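Local coordinates for protein insensitive (Drosophila melanogaster, PDB 4IX7) that represses neural-development genes by binding the palindromic DNA sequence CCAATTGG through its BEN domain and acts as a corepressor for Suppressor of Hairless, at residues C[103-106]-C[107-110]. Sequence-based numbering, arbitrary orientation.
Sequences NKMM and KIQN. With nucleotides of chain A.
Asn103 and Lys107 meet twice along helix 88-112, once through the backbone and once through their side chains. Lys107 N donates to Asn103 O at 3.0 Å with an N-H...O angle of 153°, and the same i to i+4 bonding repeats from Ile108 to Lys104, from Gln109 to Met105 and from Asn110 to Met106, giving a regular alpha-helix. The side-chain bond is weak: Lys107 NZ lies 3.1 Å from Asn103 OD1. With CG of Asn103 trans to the backbone N (chi1 -180°), its amide can turn OD1 to this ammonium while ND2 is bonded to Ala45 O of helix 41-46.

The DNA contacts divide between bases and backbone. Lys104, extended beyond CG, drives NZ to 2.7 Å from O6 of DG10 of chain A, a hydrogen bond, and also bonds O6 of another guanine, so one ammonium reads two bases. Its CE packs 3.8 Å from the C7 methyl of DT9 of chain A. Lys107 bends at its last torsion (chi4 140°), and NZ comes within 2.9 Å of the phosphate oxygen OP2 of DT9 of chain A, where opposite charges should attract. Gln109 OE1 accepts a hydrogen bond from a guanine N2; a leucine here would probably leave that amino group without its protein acceptor.

Apolar contact joins Met105 and Ile108. The side chain of Met105, a selenomethionine, lies alongside that of Ile108, pointing the same way, with SE 4.0 Å from CD1. Met106, also a selenomethionine, packs on Ala45 and Thr46.

Lys104 at guanine O6 is a major-groove base contact beside a lysine at a phosphate, as in a DNA-recognition helix, here the C-terminal helix of the BEN domain; Gln109 meets N2, on the minor-groove edge of its guanine.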
loop_
_atom_site.group_PDB
_atom_site.type_symbol
_atom_site.label_atom_id
_atom_site.label_comp_id
_atom_site.label_asym_id
_atom_site.label_seq_id
_atom_site.Cartn_x
_atom_site.Cartn_y
_atom_site.Cartn_z
ATOM N N ASN C 103 5.548 17.067 0.493
ATOM C CA ASN C 103 6.986 17.181 0.310
ATOM C C ASN C 103 7.318 17.582 -1.123
ATOM O O ASN C 103 8.197 18.406 -1.345
ATOM C CB ASN C 103 7.677 15.871 0.677
ATOM C CG ASN C 103 9.177 15.938 0.515
ATOM O OD1 ASN C 103 9.712 15.596 -0.539
ATOM N ND2 ASN C 103 9.869 16.376 1.564
ATOM N N LYS C 104 6.613 17.004 -2.090
ATOM C CA LYS C 104 6.865 17.326 -3.494
ATOM C C LYS C 104 6.578 18.787 -3.758
ATOM O O LYS C 104 7.318 19.478 -4.471
ATOM C CB LYS C 104 6.012 16.455 -4.407
ATOM C CG LYS C 104 6.541 15.046 -4.554
ATOM C CD LYS C 104 5.484 14.124 -5.121
ATOM C CE LYS C 104 6.040 12.722 -5.257
ATOM N NZ LYS C 104 5.001 11.778 -5.747
HETATM N N MSE C 105 5.499 19.258 -3.161
HETATM C CA MSE C 105 5.131 20.655 -3.313
HETATM C C MSE C 105 6.142 21.600 -2.651
HETATM O O MSE C 105 6.466 22.650 -3.212
HETATM C CB MSE C 105 3.704 20.852 -2.815
HETATM C CG MSE C 105 2.733 20.060 -3.652
HETATM SE SE MSE C 105 2.605 20.906 -5.394
HETATM C CE MSE C 105 1.893 22.520 -4.569
HETATM N N MSE C 106 6.675 21.215 -1.490
HETATM C CA MSE C 106 7.727 22.007 -0.834
HETATM C C MSE C 106 8.995 22.093 -1.681
HETATM O O MSE C 106 9.642 23.137 -1.738
HETATM C CB MSE C 106 8.070 21.447 0.554
HETATM C CG MSE C 106 9.328 22.081 1.181
HETATM SE SE MSE C 106 9.938 21.307 2.869
HETATM C CE MSE C 106 10.664 19.633 2.206
ATOM N N LYS C 107 9.352 20.993 -2.338
ATOM C CA LYS C 107 10.557 20.966 -3.163
ATOM C C LYS C 107 10.435 21.927 -4.329
ATOM O O LYS C 107 11.420 22.544 -4.740
ATOM C CB LYS C 107 10.835 19.556 -3.677
ATOM C CG LYS C 107 11.417 18.636 -2.629
ATOM C CD LYS C 107 11.938 17.365 -3.270
ATOM C CE LYS C 107 12.412 16.370 -2.225
ATOM N NZ LYS C 107 12.008 14.994 -2.607
ATOM N N ILE C 108 9.225 22.033 -4.868
ATOM C CA ILE C 108 8.935 22.976 -5.937
ATOM C C ILE C 108 9.123 24.413 -5.470
ATOM O O ILE C 108 9.774 25.216 -6.141
ATOM C CB ILE C 108 7.488 22.786 -6.462
ATOM C CG1 ILE C 108 7.427 21.558 -7.369
ATOM C CG2 ILE C 108 7.006 24.029 -7.208
ATOM C CD1 ILE C 108 6.033 21.004 -7.547
ATOM N N GLN C 109 8.562 24.735 -4.312
ATOM C CA GLN C 109 8.610 26.102 -3.814
ATOM C C GLN C 109 10.030 26.518 -3.437
ATOM O O GLN C 109 10.361 27.701 -3.477
ATOM C CB GLN C 109 7.622 26.294 -2.656
ATOM C CG GLN C 109 6.199 26.603 -3.135
ATOM C CD GLN C 109 5.127 25.775 -2.445
ATOM O OE1 GLN C 109 5.012 25.776 -1.215
ATOM N NE2 GLN C 109 4.328 25.066 -3.238
ATOM N N ASN C 110 10.872 25.547 -3.091
ATOM C CA ASN C 110 12.274 25.838 -2.798
ATOM C C ASN C 110 13.079 26.154 -4.055
ATOM O O ASN C 110 14.013 26.957 -4.013
ATOM C CB ASN C 110 12.931 24.690 -2.029
ATOM C CG ASN C 110 12.498 24.637 -0.575
ATOM O OD1 ASN C 110 11.889 25.578 -0.060
ATOM N ND2 ASN C 110 12.817 23.534 0.097
ATOM P P DG A 10 11.879 11.775 -8.977
ATOM O OP1 DG A 10 13.164 12.151 -9.627
ATOM O OP2 DG A 10 11.139 12.794 -8.205
ATOM O "O5'" DG A 10 10.899 11.196 -10.072
ATOM C "C5'" DG A 10 11.381 10.188 -10.939
ATOM C "C4'" DG A 10 10.349 9.910 -12.009
ATOM O "O4'" DG A 10 9.138 9.345 -11.434
ATOM C "C3'" DG A 10 9.884 11.127 -12.794
ATOM O "O3'" DG A 10 9.645 10.655 -14.106
ATOM C "C2'" DG A 10 8.606 11.552 -12.072
ATOM C "C1'" DG A 10 8.041 10.232 -11.570
ATOM N N9 DG A 10 7.450 10.252 -10.235
ATOM C C8 DG A 10 7.787 11.047 -9.167
ATOM N N7 DG A 10 7.095 10.786 -8.088
ATOM C C5 DG A 10 6.272 9.727 -8.458
ATOM C C6 DG A 10 5.295 9.016 -7.721
ATOM O O6 DG A 10 4.966 9.186 -6.533
ATOM N N1 DG A 10 4.679 8.025 -8.468
ATOM C C2 DG A 10 4.959 7.745 -9.784
ATOM N N2 DG A 10 4.256 6.754 -10.355
ATOM N N3 DG A 10 5.869 8.406 -10.494
ATOM C C4 DG A 10 6.486 9.375 -9.773
ATOM P P DT A 9 12.641 11.263 -2.779
ATOM O OP1 DT A 9 13.999 11.830 -2.973
ATOM O OP2 DT A 9 11.561 12.123 -2.249
ATOM O "O5'" DT A 9 12.132 10.660 -4.167
ATOM C "C5'" DT A 9 12.969 9.831 -4.957
ATOM C "C4'" DT A 9 12.147 9.234 -6.081
ATOM O "O4'" DT A 9 11.157 8.335 -5.533
ATOM C "C3'" DT A 9 11.365 10.261 -6.882
ATOM O "O3'" DT A 9 12.171 10.518 -8.021
ATOM C "C2'" DT A 9 10.084 9.528 -7.276
ATOM C "C1'" DT A 9 10.100 8.238 -6.461
ATOM N N1 DT A 9 8.870 8.000 -5.677
ATOM C C2 DT A 9 8.178 6.821 -5.878
ATOM O O2 DT A 9 8.524 5.972 -6.680
ATOM N N3 DT A 9 7.056 6.665 -5.104
ATOM C C4 DT A 9 6.572 7.559 -4.173
ATOM O O4 DT A 9 5.561 7.328 -3.518
ATOM C C5 DT A 9 7.347 8.763 -4.009
ATOM C C7 DT A 9 6.924 9.807 -3.019
ATOM C C6 DT A 9 8.450 8.924 -4.749
#